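Local coordinates for Er-derived vesicles protein ERV41 (Saccharomyces cerevisiae, PDB 3ZLC) that travels in COPII-coated vesicles from the endoplasmic reticulum and is required for efficient transport of a subset of secretory proteins to the Golgi, at residues V39-T43 and V125-G130; I158-F163 and F236-F240; A86-F91 and Q179-D183; I26-T30 and E151-H156. All blocks are in the same frame, centred on the assembly; numbering follows the deposited sequence.

Contact 1 (V39-T43 and V125-G130)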
loop_
_atom_site.group_PDB
_atom_site.type_symbol
_atom_site.label_atom_id
_atom_site.label_comp_id
_atom_site.label_asym_id
_atom_site.label_seq_id
_atom_site.Cartn_x
_atom_site.Cartn_y
_atom_site.Cartn_z
ATOM N N VAL A 39 -12.341 -1.995 -0.872
ATOM C CA VAL A 39 -12.099 -2.446 0.496
ATOM C C VAL A 39 -13.146 -3.511 0.782
ATOM O O VAL A 39 -14.314 -3.389 0.374
ATOM C CB VAL A 39 -12.205 -1.305 1.545
ATOM C CG1 VAL A 39 -12.213 -1.878 2.960
ATOM C CG2 VAL A 39 -11.051 -0.353 1.419
ATOM N N ARG A 40 -12.747 -4.593 1.434
ATOM C CA ARG A 40 -13.764 -5.481 1.968
ATOM C C ARG A 40 -13.308 -6.014 3.306
ATOM O O ARG A 40 -12.110 -6.017 3.599
ATOM C CB ARG A 40 -14.114 -6.603 0.994
ATOM C CG ARG A 40 -12.951 -7.453 0.560
ATOM C CD ARG A 40 -13.456 -8.848 0.245
ATOM N NE ARG A 40 -12.377 -9.767 -0.110
ATOM C CZ ARG A 40 -12.563 -11.018 -0.520
ATOM N NH1 ARG A 40 -13.793 -11.505 -0.634
ATOM N NH2 ARG A 40 -11.520 -11.779 -0.820
ATOM N N ASP A 41 -14.258 -6.431 4.137
ATOM C CA ASP A 41 -13.893 -6.999 5.430
ATOM C C ASP A 41 -14.865 -8.085 5.858
ATOM O O ASP A 41 -15.787 -8.433 5.114
ATOM C CB ASP A 41 -13.705 -5.907 6.506
ATOM C CG ASP A 41 -14.979 -5.107 6.789
ATOM O OD1 ASP A 41 -16.074 -5.698 6.863
ATOM O OD2 ASP A 41 -14.874 -3.874 6.963
ATOM N N GLN A 42 -14.655 -8.624 7.053
ATOM C CA GLN A 42 -15.515 -9.682 7.567
ATOM C C GLN A 42 -16.986 -9.276 7.537
ATOM O O GLN A 42 -17.855 -10.080 7.206
ATOM C CB GLN A 42 -15.108 -10.030 8.995
ATOM C CG GLN A 42 -13.621 -9.987 9.222
ATOM C CD GLN A 42 -13.155 -11.053 10.183
ATOM O OE1 GLN A 42 -12.462 -11.994 9.798
ATOM N NE2 GLN A 42 -13.529 -10.912 11.448
ATOM N N THR A 43 -17.247 -8.013 7.852
ATOM C CA THR A 43 -18.611 -7.520 7.993
ATOM C C THR A 43 -19.273 -7.195 6.656
ATOM O O THR A 43 -20.484 -7.353 6.508
ATOM C CB THR A 43 -18.659 -6.264 8.893
ATOM O OG1 THR A 43 -18.056 -5.156 8.213
ATOM C CG2 THR A 43 -17.919 -6.510 10.208
ATOM N N VAL A 125 -11.643 2.450 7.832
ATOM C CA VAL A 125 -12.193 1.108 7.679
ATOM C C VAL A 125 -12.572 0.567 9.053
ATOM O O VAL A 125 -12.089 1.058 10.086
ATOM C CB VAL A 125 -11.194 0.152 6.972
ATOM C CG1 VAL A 125 -10.820 0.672 5.598
ATOM C CG2 VAL A 125 -9.926 -0.041 7.823
ATOM N N ASN A 126 -13.444 -0.430 9.083
ATOM C CA ASN A 126 -13.731 -1.085 10.351
ATOM C C ASN A 126 -12.445 -1.744 10.803
ATOM O O ASN A 126 -11.700 -2.274 9.968
ATOM C CB ASN A 126 -14.839 -2.128 10.189
ATOM C CG ASN A 126 -16.167 -1.512 9.804
ATOM O OD1 ASN A 126 -16.582 -0.504 10.374
ATOM N ND2 ASN A 126 -16.841 -2.115 8.827
ATOM N N ARG A 127 -12.164 -1.699 12.106
ATOM C CA ARG A 127 -10.935 -2.286 12.640
ATOM C C ARG A 127 -11.160 -3.783 12.851
ATOM O O ARG A 127 -11.218 -4.275 13.992
ATOM C CB ARG A 127 -10.520 -1.585 13.947
ATOM C CG ARG A 127 -9.075 -1.866 14.399
ATOM C CD ARG A 127 -8.719 -1.201 15.752
ATOM N NE ARG A 127 -7.422 -1.701 16.220
ATOM C CZ ARG A 127 -6.253 -1.114 15.980
ATOM N NH1 ARG A 127 -6.200 0.032 15.292
ATOM N NH2 ARG A 127 -5.134 -1.669 16.428
ATOM N N VAL A 128 -11.329 -4.495 11.738
ATOM C CA VAL A 128 -11.491 -5.952 11.741
ATOM C C VAL A 128 -10.662 -6.506 10.585
ATOM O O VAL A 128 -10.163 -5.746 9.757
ATOM C CB VAL A 128 -12.976 -6.386 11.563
ATOM C CG1 VAL A 128 -13.821 -5.966 12.755
ATOM C CG2 VAL A 128 -13.551 -5.818 10.269
ATOM N N SER A 129 -10.506 -7.823 10.524
ATOM C CA SER A 129 -9.782 -8.434 9.412
ATOM C C SER A 129 -10.390 -7.995 8.067
ATOM O O SER A 129 -11.589 -8.125 7.843
ATOM C CB SER A 129 -9.812 -9.959 9.532
ATOM O OG SER A 129 -9.105 -10.544 8.454
ATOM N N GLY A 130 -9.569 -7.452 7.179
ATOM C CA GLY A 130 -10.087 -7.004 5.896
ATOM C C GLY A 130 -8.992 -6.921 4.862
ATOM O O GLY A 130 -7.874 -7.393 5.090
HETATM O O HOH W 1 -11.785 -3.481 7.537
#

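Contact 2 (I158-F163 and F236-F240)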
loop_
_atom_site.group_PDB
_atom_site.type_symbol
_atom_site.label_atom_id
_atom_site.label_comp_id
_atom_site.label_asym_id
_atom_site.label_seq_id
_atom_site.Cartn_x
_atom_site.Cartn_y
_atom_site.Cartn_z
ATOM N N ILE A 158 5.643 2.089 -2.839
ATOM C CA ILE A 158 4.832 2.450 -1.688
ATOM C C ILE A 158 5.589 3.532 -0.939
ATOM O O ILE A 158 6.614 3.245 -0.310
ATOM C CB ILE A 158 4.598 1.228 -0.747
ATOM C CG1 ILE A 158 3.789 0.147 -1.482
ATOM C CG2 ILE A 158 3.841 1.665 0.517
ATOM C CD1 ILE A 158 3.851 -1.256 -0.829
ATOM N N ASN A 159 5.111 4.771 -1.007
ATOM C CA ASN A 159 5.766 5.839 -0.259
ATOM C C ASN A 159 5.300 5.805 1.186
ATOM O O ASN A 159 6.104 5.991 2.109
ATOM C CB ASN A 159 5.488 7.210 -0.889
ATOM C CG ASN A 159 5.957 7.282 -2.311
ATOM O OD1 ASN A 159 7.138 7.045 -2.582
ATOM N ND2 ASN A 159 5.029 7.560 -3.247
ATOM N N GLU A 160 4.009 5.542 1.372
ATOM C CA GLU A 160 3.441 5.353 2.712
ATOM C C GLU A 160 2.366 4.284 2.711
ATOM O O GLU A 160 1.570 4.193 1.770
ATOM C CB GLU A 160 2.815 6.658 3.248
ATOM C CG GLU A 160 2.289 6.471 4.700
ATOM C CD GLU A 160 1.564 7.691 5.253
ATOM O OE1 GLU A 160 1.388 8.677 4.504
ATOM O OE2 GLU A 160 1.159 7.649 6.443
ATOM N N PHE A 161 2.346 3.481 3.775
ATOM C CA PHE A 161 1.216 2.613 4.072
ATOM C C PHE A 161 1.195 2.432 5.588
ATOM O O PHE A 161 2.073 1.777 6.146
ATOM C CB PHE A 161 1.343 1.255 3.382
ATOM C CG PHE A 161 0.095 0.441 3.474
ATOM C CD1 PHE A 161 -1.007 0.767 2.694
ATOM C CD2 PHE A 161 0.000 -0.626 4.363
ATOM C CE1 PHE A 161 -2.184 0.036 2.778
ATOM C CE2 PHE A 161 -1.168 -1.360 4.455
ATOM C CZ PHE A 161 -2.265 -1.026 3.667
ATOM N N SER A 162 0.227 3.052 6.255
ATOM C CA SER A 162 0.219 3.089 7.719
ATOM C C SER A 162 -1.216 3.005 8.213
ATOM O O SER A 162 -2.170 3.171 7.422
ATOM C CB SER A 162 0.882 4.376 8.234
ATOM O OG SER A 162 0.141 5.514 7.827
ATOM N N PHE A 163 -1.360 2.744 9.510
ATOM C CA PHE A 163 -2.663 2.600 10.168
ATOM C C PHE A 163 -2.729 3.591 11.299
ATOM O O PHE A 163 -1.841 3.605 12.178
ATOM C CB PHE A 163 -2.798 1.200 10.774
ATOM C CG PHE A 163 -2.798 0.101 9.752
ATOM C CD1 PHE A 163 -1.607 -0.424 9.278
ATOM C CD2 PHE A 163 -3.997 -0.378 9.232
ATOM C CE1 PHE A 163 -1.598 -1.435 8.317
ATOM C CE2 PHE A 163 -4.003 -1.398 8.264
ATOM C CZ PHE A 163 -2.800 -1.920 7.810
ATOM N N PHE A 236 -3.487 -5.530 -0.064
ATOM C CA PHE A 236 -3.018 -5.358 1.310
ATOM C C PHE A 236 -4.008 -6.042 2.238
ATOM O O PHE A 236 -5.121 -5.551 2.425
ATOM C CB PHE A 236 -2.968 -3.878 1.659
ATOM C CG PHE A 236 -2.001 -3.081 0.808
ATOM C CD1 PHE A 236 -2.414 -2.499 -0.383
ATOM C CD2 PHE A 236 -0.677 -2.895 1.216
ATOM C CE1 PHE A 236 -1.525 -1.740 -1.169
ATOM C CE2 PHE A 236 0.217 -2.142 0.439
ATOM C CZ PHE A 236 -0.208 -1.565 -0.755
ATOM N N LYS A 237 -3.630 -7.191 2.784
ATOM C CA LYS A 237 -4.486 -7.857 3.758
ATOM C C LYS A 237 -4.093 -7.357 5.131
ATOM O O LYS A 237 -2.902 -7.154 5.420
ATOM C CB LYS A 237 -4.331 -9.376 3.682
ATOM C CG LYS A 237 -4.689 -9.951 2.321
ATOM C CD LYS A 237 -5.675 -11.102 2.449
ATOM C CE LYS A 237 -5.965 -11.729 1.087
ATOM N NZ LYS A 237 -6.960 -12.841 1.169
ATOM N N TYR A 238 -5.085 -7.108 5.977
ATOM C CA TYR A 238 -4.756 -6.621 7.313
ATOM C C TYR A 238 -5.580 -7.301 8.388
ATOM O O TYR A 238 -6.744 -7.648 8.183
ATOM C CB TYR A 238 -4.889 -5.088 7.395
ATOM C CG TYR A 238 -6.183 -4.554 6.812
ATOM C CD1 TYR A 238 -7.341 -4.523 7.580
ATOM C CD2 TYR A 238 -6.248 -4.075 5.504
ATOM C CE1 TYR A 238 -8.522 -4.031 7.077
ATOM C CE2 TYR A 238 -7.454 -3.578 4.982
ATOM C CZ TYR A 238 -8.582 -3.561 5.780
ATOM O OH TYR A 238 -9.798 -3.088 5.309
ATOM N N ASN A 239 -4.948 -7.527 9.531
ATOM C CA ASN A 239 -5.673 -7.973 10.709
ATOM C C ASN A 239 -5.104 -7.251 11.920
ATOM O O ASN A 239 -3.975 -6.742 11.878
ATOM C CB ASN A 239 -5.568 -9.481 10.894
ATOM C CG ASN A 239 -6.748 -10.040 11.647
ATOM O OD1 ASN A 239 -7.446 -9.298 12.362
ATOM N ND2 ASN A 239 -6.998 -11.339 11.491
ATOM N N PHE A 240 -5.874 -7.216 12.998
ATOM C CA PHE A 240 -5.502 -6.419 14.164
ATOM C C PHE A 240 -5.321 -7.322 15.365
ATOM O O PHE A 240 -6.221 -8.079 15.730
ATOM C CB PHE A 240 -6.567 -5.338 14.409
ATOM C CG PHE A 240 -6.766 -4.436 13.210
ATOM C CD1 PHE A 240 -5.975 -3.314 13.035
ATOM C CD2 PHE A 240 -7.718 -4.751 12.233
ATOM C CE1 PHE A 240 -6.136 -2.491 11.912
ATOM C CE2 PHE A 240 -7.879 -3.937 11.102
ATOM C CZ PHE A 240 -7.089 -2.805 10.948
#

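Contact 3 (A86-F91 and Q179-D183)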
loop_
_atom_site.group_PDB
_atom_site.type_symbol
_atom_site.label_atom_id
_atom_site.label_comp_id
_atom_site.label_asym_id
_atom_site.label_seq_id
_atom_site.Cartn_x
_atom_site.Cartn_y
_atom_site.Cartn_z
ATOM N N ALA A 86 19.928 -0.786 -8.338
ATOM C CA ALA A 86 18.985 -1.734 -8.948
ATOM C C ALA A 86 17.907 -1.095 -9.830
ATOM O O ALA A 86 17.254 -1.786 -10.617
ATOM C CB ALA A 86 18.335 -2.594 -7.882
ATOM N N ILE A 87 17.697 0.208 -9.678
ATOM C CA ILE A 87 16.714 0.915 -10.487
ATOM C C ILE A 87 17.259 1.139 -11.886
ATOM O O ILE A 87 18.296 1.790 -12.040
ATOM C CB ILE A 87 16.374 2.287 -9.893
ATOM C CG1 ILE A 87 15.830 2.120 -8.483
ATOM C CG2 ILE A 87 15.339 3.006 -10.759
ATOM C CD1 ILE A 87 14.672 1.184 -8.462
ATOM N N PRO A 88 16.566 0.596 -12.908
ATOM C CA PRO A 88 16.904 0.946 -14.289
ATOM C C PRO A 88 16.844 2.465 -14.397
ATOM O O PRO A 88 15.819 3.048 -14.036
ATOM C CB PRO A 88 15.770 0.304 -15.104
ATOM C CG PRO A 88 15.251 -0.808 -14.245
ATOM C CD PRO A 88 15.395 -0.299 -12.829
ATOM N N ALA A 89 17.925 3.096 -14.850
ATOM C CA ALA A 89 18.002 4.556 -14.901
ATOM C C ALA A 89 16.851 5.168 -15.704
ATOM O O ALA A 89 16.552 6.362 -15.575
ATOM C CB ALA A 89 19.354 4.998 -15.459
ATOM N N GLU A 90 16.221 4.337 -16.532
ATOM C CA GLU A 90 15.004 4.695 -17.248
ATOM C C GLU A 90 13.883 5.094 -16.292
ATOM O O GLU A 90 12.996 5.860 -16.660
ATOM C CB GLU A 90 14.531 3.507 -18.098
ATOM C CG GLU A 90 15.466 3.113 -19.242
ATOM C CD GLU A 90 15.432 1.623 -19.541
ATOM O OE1 GLU A 90 15.261 0.826 -18.593
ATOM O OE2 GLU A 90 15.583 1.251 -20.724
ATOM N N PHE A 91 13.912 4.578 -15.067
ATOM C CA PHE A 91 12.782 4.780 -14.170
ATOM C C PHE A 91 13.037 5.766 -13.039
ATOM O O PHE A 91 12.338 5.778 -12.015
ATOM C CB PHE A 91 12.235 3.438 -13.689
ATOM C CG PHE A 91 11.608 2.634 -14.795
ATOM C CD1 PHE A 91 12.397 1.902 -15.676
ATOM C CD2 PHE A 91 10.232 2.647 -14.982
ATOM C CE1 PHE A 91 11.825 1.177 -16.707
ATOM C CE2 PHE A 91 9.653 1.924 -16.011
ATOM C CZ PHE A 91 10.450 1.186 -16.874
ATOM N N GLN A 179 8.335 -2.533 -5.715
ATOM C CA GLN A 179 8.484 -3.799 -6.422
ATOM C C GLN A 179 8.273 -3.549 -7.910
ATOM O O GLN A 179 7.341 -2.849 -8.311
ATOM C CB GLN A 179 7.493 -4.841 -5.881
ATOM C CG GLN A 179 7.852 -5.313 -4.465
ATOM C CD GLN A 179 7.271 -6.674 -4.093
ATOM O OE1 GLN A 179 7.693 -7.706 -4.618
ATOM N NE2 GLN A 179 6.312 -6.680 -3.161
ATOM N N PHE A 180 9.155 -4.109 -8.726
ATOM C CA PHE A 180 8.987 -4.026 -10.161
ATOM C C PHE A 180 9.657 -5.200 -10.849
ATOM O O PHE A 180 10.628 -5.768 -10.352
ATOM C CB PHE A 180 9.541 -2.710 -10.710
ATOM C CG PHE A 180 11.023 -2.678 -10.800
ATOM C CD1 PHE A 180 11.669 -3.111 -11.950
ATOM C CD2 PHE A 180 11.779 -2.214 -9.741
ATOM C CE1 PHE A 180 13.046 -3.094 -12.037
ATOM C CE2 PHE A 180 13.157 -2.181 -9.827
ATOM C CZ PHE A 180 13.793 -2.627 -10.972
ATOM N N ASN A 181 9.138 -5.537 -12.016
ATOM C CA ASN A 181 9.671 -6.636 -12.807
ATOM C C ASN A 181 9.226 -6.343 -14.220
ATOM O O ASN A 181 8.049 -6.507 -14.547
ATOM C CB ASN A 181 9.106 -7.985 -12.323
ATOM C CG ASN A 181 9.704 -9.184 -13.067
ATOM O OD1 ASN A 181 10.121 -9.084 -14.227
ATOM N ND2 ASN A 181 9.730 -10.333 -12.399
ATOM N N GLN A 182 10.156 -5.889 -15.051
ATOM C CA GLN A 182 9.811 -5.472 -16.401
ATOM C C GLN A 182 9.360 -6.663 -17.246
ATOM O O GLN A 182 8.676 -6.490 -18.255
ATOM C CB GLN A 182 10.987 -4.723 -17.047
ATOM C CG GLN A 182 11.517 -3.563 -16.194
ATOM C CD GLN A 182 12.516 -2.679 -16.929
ATOM O OE1 GLN A 182 13.709 -2.663 -16.607
ATOM N NE2 GLN A 182 12.029 -1.925 -17.910
ATOM N N ASP A 183 9.719 -7.867 -16.807
ATOM C CA ASP A 183 9.332 -9.091 -17.503
ATOM C C ASP A 183 8.005 -9.677 -16.993
ATOM O O ASP A 183 7.385 -10.492 -17.665
ATOM C CB ASP A 183 10.454 -10.132 -17.397
ATOM C CG ASP A 183 11.724 -9.693 -18.110
ATOM O OD1 ASP A 183 11.627 -8.909 -19.080
ATOM O OD2 ASP A 183 12.822 -10.131 -17.696
#

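Contact 4 (I26-T30 and E151-H156)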
loop_
_atom_site.group_PDB
_atom_site.type_symbol
_atom_site.label_atom_id
_atom_site.label_comp_id
_atom_site.label_asym_id
_atom_site.label_seq_id
_atom_site.Cartn_x
_atom_site.Cartn_y
_atom_site.Cartn_z
ATOM N N ILE A 26 0.970 5.731 -2.891
ATOM C CA ILE A 26 1.561 4.688 -3.735
ATOM C C ILE A 26 1.651 5.177 -5.189
ATOM O O ILE A 26 0.794 5.953 -5.620
ATOM C CB ILE A 26 0.689 3.401 -3.646
ATOM C CG1 ILE A 26 0.657 2.904 -2.195
ATOM C CG2 ILE A 26 1.200 2.288 -4.561
ATOM C CD1 ILE A 26 -0.152 1.659 -1.992
ATOM N N TYR A 27 2.674 4.738 -5.931
ATOM C CA TYR A 27 2.728 4.988 -7.372
ATOM C C TYR A 27 2.455 3.626 -7.990
ATOM O O TYR A 27 3.042 2.636 -7.568
ATOM C CB TYR A 27 4.121 5.450 -7.825
ATOM C CG TYR A 27 4.638 6.740 -7.205
ATOM C CD1 TYR A 27 3.769 7.721 -6.729
ATOM C CD2 TYR A 27 6.000 6.969 -7.098
ATOM C CE1 TYR A 27 4.262 8.910 -6.170
ATOM C CE2 TYR A 27 6.502 8.140 -6.544
ATOM C CZ TYR A 27 5.630 9.105 -6.077
ATOM O OH TYR A 27 6.130 10.273 -5.529
ATOM N N VAL A 28 1.557 3.569 -8.964
ATOM C CA VAL A 28 1.291 2.326 -9.705
ATOM C C VAL A 28 1.662 2.567 -11.166
ATOM O O VAL A 28 1.350 3.628 -11.708
ATOM C CB VAL A 28 -0.208 1.926 -9.634
ATOM C CG1 VAL A 28 -0.457 0.626 -10.404
ATOM C CG2 VAL A 28 -0.654 1.751 -8.170
ATOM N N ASN A 29 2.317 1.590 -11.799
ATOM C CA ASN A 29 2.794 1.707 -13.193
ATOM C C ASN A 29 1.663 1.498 -14.207
ATOM O O ASN A 29 1.868 0.921 -15.278
ATOM C CB ASN A 29 3.922 0.678 -13.406
ATOM C CG ASN A 29 4.783 0.930 -14.643
ATOM O OD1 ASN A 29 5.676 0.128 -14.920
ATOM N ND2 ASN A 29 4.542 2.032 -15.378
ATOM N N THR A 30 0.477 2.010 -13.874
ATOM C CA THR A 30 -0.694 1.970 -14.764
ATOM C C THR A 30 -1.440 3.305 -14.663
ATOM O O THR A 30 -1.476 3.919 -13.584
ATOM C CB THR A 30 -1.657 0.826 -14.357
ATOM O OG1 THR A 30 -0.956 -0.433 -14.388
ATOM C CG2 THR A 30 -2.872 0.763 -15.290
ATOM N N GLU A 151 -1.680 -2.522 -21.245
ATOM C CA GLU A 151 -1.768 -1.300 -20.453
ATOM C C GLU A 151 -1.530 -1.514 -18.979
ATOM O O GLU A 151 -1.230 -0.555 -18.260
ATOM C CB GLU A 151 -3.151 -0.668 -20.623
ATOM C CG GLU A 151 -3.473 -0.351 -22.057
ATOM C CD GLU A 151 -2.282 0.261 -22.756
ATOM O OE1 GLU A 151 -1.737 1.258 -22.229
ATOM O OE2 GLU A 151 -1.881 -0.260 -23.822
ATOM N N LEU A 152 -1.685 -2.761 -18.534
ATOM C CA LEU A 152 -1.652 -3.101 -17.112
ATOM C C LEU A 152 -0.256 -3.471 -16.652
ATOM O O LEU A 152 0.354 -4.394 -17.187
ATOM C CB LEU A 152 -2.556 -4.293 -16.817
ATOM C CG LEU A 152 -4.061 -4.141 -16.925
ATOM C CD1 LEU A 152 -4.709 -5.303 -16.201
ATOM C CD2 LEU A 152 -4.473 -2.824 -16.312
ATOM N N LYS A 153 0.246 -2.763 -15.647
ATOM C CA LYS A 153 1.535 -3.097 -15.068
ATOM C C LYS A 153 1.459 -2.789 -13.590
ATOM O O LYS A 153 1.199 -1.643 -13.211
ATOM C CB LYS A 153 2.651 -2.277 -15.715
ATOM C CG LYS A 153 2.896 -2.576 -17.186
ATOM C CD LYS A 153 4.275 -2.105 -17.622
ATOM C CE LYS A 153 4.240 -0.693 -18.158
ATOM N NZ LYS A 153 3.475 -0.613 -19.432
ATOM N N PHE A 154 1.674 -3.800 -12.752
ATOM C CA PHE A 154 1.523 -3.597 -11.311
ATOM C C PHE A 154 2.829 -3.384 -10.546
ATOM O O PHE A 154 2.868 -3.505 -9.317
ATOM C CB PHE A 154 0.648 -4.700 -10.695
ATOM C CG PHE A 154 -0.794 -4.625 -11.145
ATOM C CD1 PHE A 154 -1.619 -3.603 -10.691
ATOM C CD2 PHE A 154 -1.313 -5.556 -12.042
ATOM C CE1 PHE A 154 -2.955 -3.515 -11.116
ATOM C CE2 PHE A 154 -2.642 -5.480 -12.471
ATOM C CZ PHE A 154 -3.463 -4.458 -12.008
ATOM N N ASN A 155 3.890 -3.031 -11.270
ATOM C CA ASN A 155 5.056 -2.426 -10.628
ATOM C C ASN A 155 4.547 -1.282 -9.759
ATOM O O ASN A 155 3.613 -0.576 -10.129
ATOM C CB ASN A 155 6.037 -1.884 -11.678
ATOM C CG ASN A 155 6.435 -2.933 -12.692
ATOM O OD1 ASN A 155 6.805 -4.046 -12.330
ATOM N ND2 ASN A 155 6.342 -2.589 -13.971
ATOM N N HIS A 156 5.124 -1.101 -8.578
ATOM C CA HIS A 156 4.585 -0.065 -7.711
ATOM C C HIS A 156 5.622 0.432 -6.729
ATOM O O HIS A 156 6.629 -0.239 -6.473
ATOM C CB HIS A 156 3.340 -0.576 -6.965
ATOM C CG HIS A 156 3.608 -1.759 -6.087
ATOM N ND1 HIS A 156 3.665 -3.045 -6.576
ATOM C CD2 HIS A 156 3.836 -1.854 -4.750
ATOM C CE1 HIS A 156 3.916 -3.885 -5.583
ATOM N NE2 HIS A 156 4.021 -3.189 -4.466
HETATM O O HOH W 2 1.083 0.403 -17.739
#

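Contact 1 (V39-T43 and V125-G130)
Asp41 and Gly130 form an antiparallel, non-hydrogen-bonded pair where the chain passes between the two sheets of this lumenal beta-sandwich. Strand 117-126 belongs to one sheet, while strands 35-41 and 130-136 belong to the other. An inverse gamma turn centred on Arg127 lies on the crossing.

The polar contacts gather on Asp41. Its CG stands between the backbone N and the carbonyl carbon (chi1 62°), which puts the carboxylate beside Asn126. Asn126 ND2 donates to the syn side of Asp41 OD2 at 3.2 Å, somewhat out of the carboxylate plane. A water also donates to Asp41 OD2 and, at 2.7 Å, to Asn126 O. The other oxygen, OD1, accepts from the backbone N of Met44. With an alanine here, Asn126 ND2 would probably lose this acceptor, its amide would be freer to turn, and the water would keep only Asn126 O of its two acceptors.

One backbone bond crosses the contact. Gln42 N donates to Ser129 O at 3.2 Å, nearly along the C=O axis. The Gln42 side chain bends over Ser129 but is poorly ordered.

Two apolar contacts complete the join. Val128 CG2 rests 3.8 Å from Asp41 CB. Val39 CG1 meets Val125 CG1 at 3.9 Å, and both valines touch Tyr238. At the bridge, Gly130 CA comes within 3.2 Å of Arg40 O.

Contact 2 (I158-F163 and F236-F240)
Phe161 and Phe236 lie face to face as an offset stack. Their centroids are 4.1 Å apart and their planes are tilted by 18°. The two side chains come from facing strands and slide past each other in opposite directions. Phe161 has CG anti to its backbone N (chi1 -170°), and this lays its ring over that of Phe236. Phe236 CD2 sits 3.4 Å above the Phe161 plane, over the ring centre. The overlap is not symmetrical, because Phe161 CE1 falls towards the rim of the Phe236 ring. Ile158 takes the edge of the same ring. Its side chain is extended, and its CD1 reaches Phe236 CE2 at 3.9 Å, near the ring plane.

These residues fill the interior of a beta-sandwich. Strand 160-163 lies in the sheet of strand 19-28, and strand 236-240 in that of strand 130-136. Their axes approach to 10.9 Å and run in roughly the same direction. No hydrogen bond joins the two segments, and the sheets meet here through apolar side chains. Leu132 packs against both rings of the stack, and Tyr191 meets the Phe236 ring.

Further along, Phe163 meets Tyr238 and Phe240. A chi1 of 48° swings the Tyr238 ring off towards Val39 and presents CB to Phe163, whose CZ lies 3.8 Å from Tyr238 CB. The Phe240 ring is perpendicular to that of Phe163, but the approach is oblique. Only their rims are near, with Phe163 CD2 4.0 Å from Phe240 CE1.

Contact 3 (A86-F91 and Q179-D183)
Phe180 points its ring end at Pro88, where two loops meet beside one sheet of the beta-sandwich, the one that holds strand 19-28. Segment 86-91 lies in the long connection between strands 67-68 and 117-126 and includes a short 3-10 turn at 89-90. Segment 179-183 leaves strand 177-179 and forms an Asx turn at Asn181.

The apolar contacts centre on Phe180. Rotation about its CA-CB bond (chi1 76°) directs the ring across to the other loop. Pro88 CD comes within 3.4 Å of Phe180 CZ. Ile87 CD1 touches Phe180 CE2 at 3.9 Å, obliquely. Ile62 and Val68 also pack on this ring. A serine in its place would probably open a gap beside Pro88 and leave Ile87 CD1 without its aromatic neighbour.

Polar atoms meet carbon here, and no hydrogen bond crosses between the segments. Ala86 O lies in the plane of the Phe180 ring, 3.6 Å from CZ at its edge. Gln182 extends past Pro88, with OE1 3.4 Å from Pro88 CG. The other branch of its amide reaches Phe91, and the amide and ring planes are 80° apart.

Within segment 86-91, Phe91 N donates to Pro88 O at 2.7 Å, which closes the turn. That same oxygen lies in plane at the edge of the Phe91 ring. On the far loop, Gln182 NE2 stops 3.3 Å from Phe91 CE1.

Contact 4 (I26-T30 and E151-H156)
Asn29 and Asn155 lie side by side and point the same way, just past the end of strand 19-28. This is an antiparallel join within one sheet of the beta-sandwich, between that strand and the chain 151-156 that leads into strand 156-163. Val28 and His156 make a non-hydrogen-bonded pair, and Asn29 N donates to Asn155 O.

The two amide planes are turned 37° apart. Asn155 ND2 donates to a lone pair of Asn29 OD1 at 3.0 Å, and the bond is nearly straight (171°). The outer atoms of both amides are also held. Asn29 ND2 donates to Asn115 O and Glu113 O, while Asn155 OD1 accepts from Asn181 N. Neither amide is therefore likely to flip.

Lys153 crosses Asn29 obliquely. Its CB lies 3.3 Å from Asn29 O, and its chain bends so that CE passes 3.6 Å from Asn29 OD1. NZ then donates to Pro112 O and to a water that also bonds Asn29 O and Glu151 O.

Thr30 OG1 lies beside its own backbone N (chi1 -58°), which leaves CG2 to face Leu152. The hydroxyl donates from OG1 to Lys153 O at 2.7 Å, from above the carbonyl plane.

His156 turns back on its own segment, and its NE2 bonds to Tyr191 OH. Phe154 O lies in the plane of the ring, at its edge, and accepts from His156 ND1 at 2.9 Å.

Contact 2 lies deepest: its centre is about 6 Å from the centre of the chain. It joins the two sheets by apolar, mainly aromatic packing, with no hydrogen bond across it. Contact 4 is also buried, but it is polar and holds neighbours within one sheet. Its Ile26 reaches Phe236 of contact 2. Contact 1 is a surface contact where the chain changes sheets, and its polar side centres on a carboxylate and a water. It touches contact 2 through Gly130 O and Tyr238 N. Contact 3 is partly buried, joins two loops and has no hydrogen bond across it. It adjoins contact 4, where Gln179 O meets His156 N. Contacts 1 and 3 lie on opposite sides of the chain centre, with their own centres about 33 Å apart.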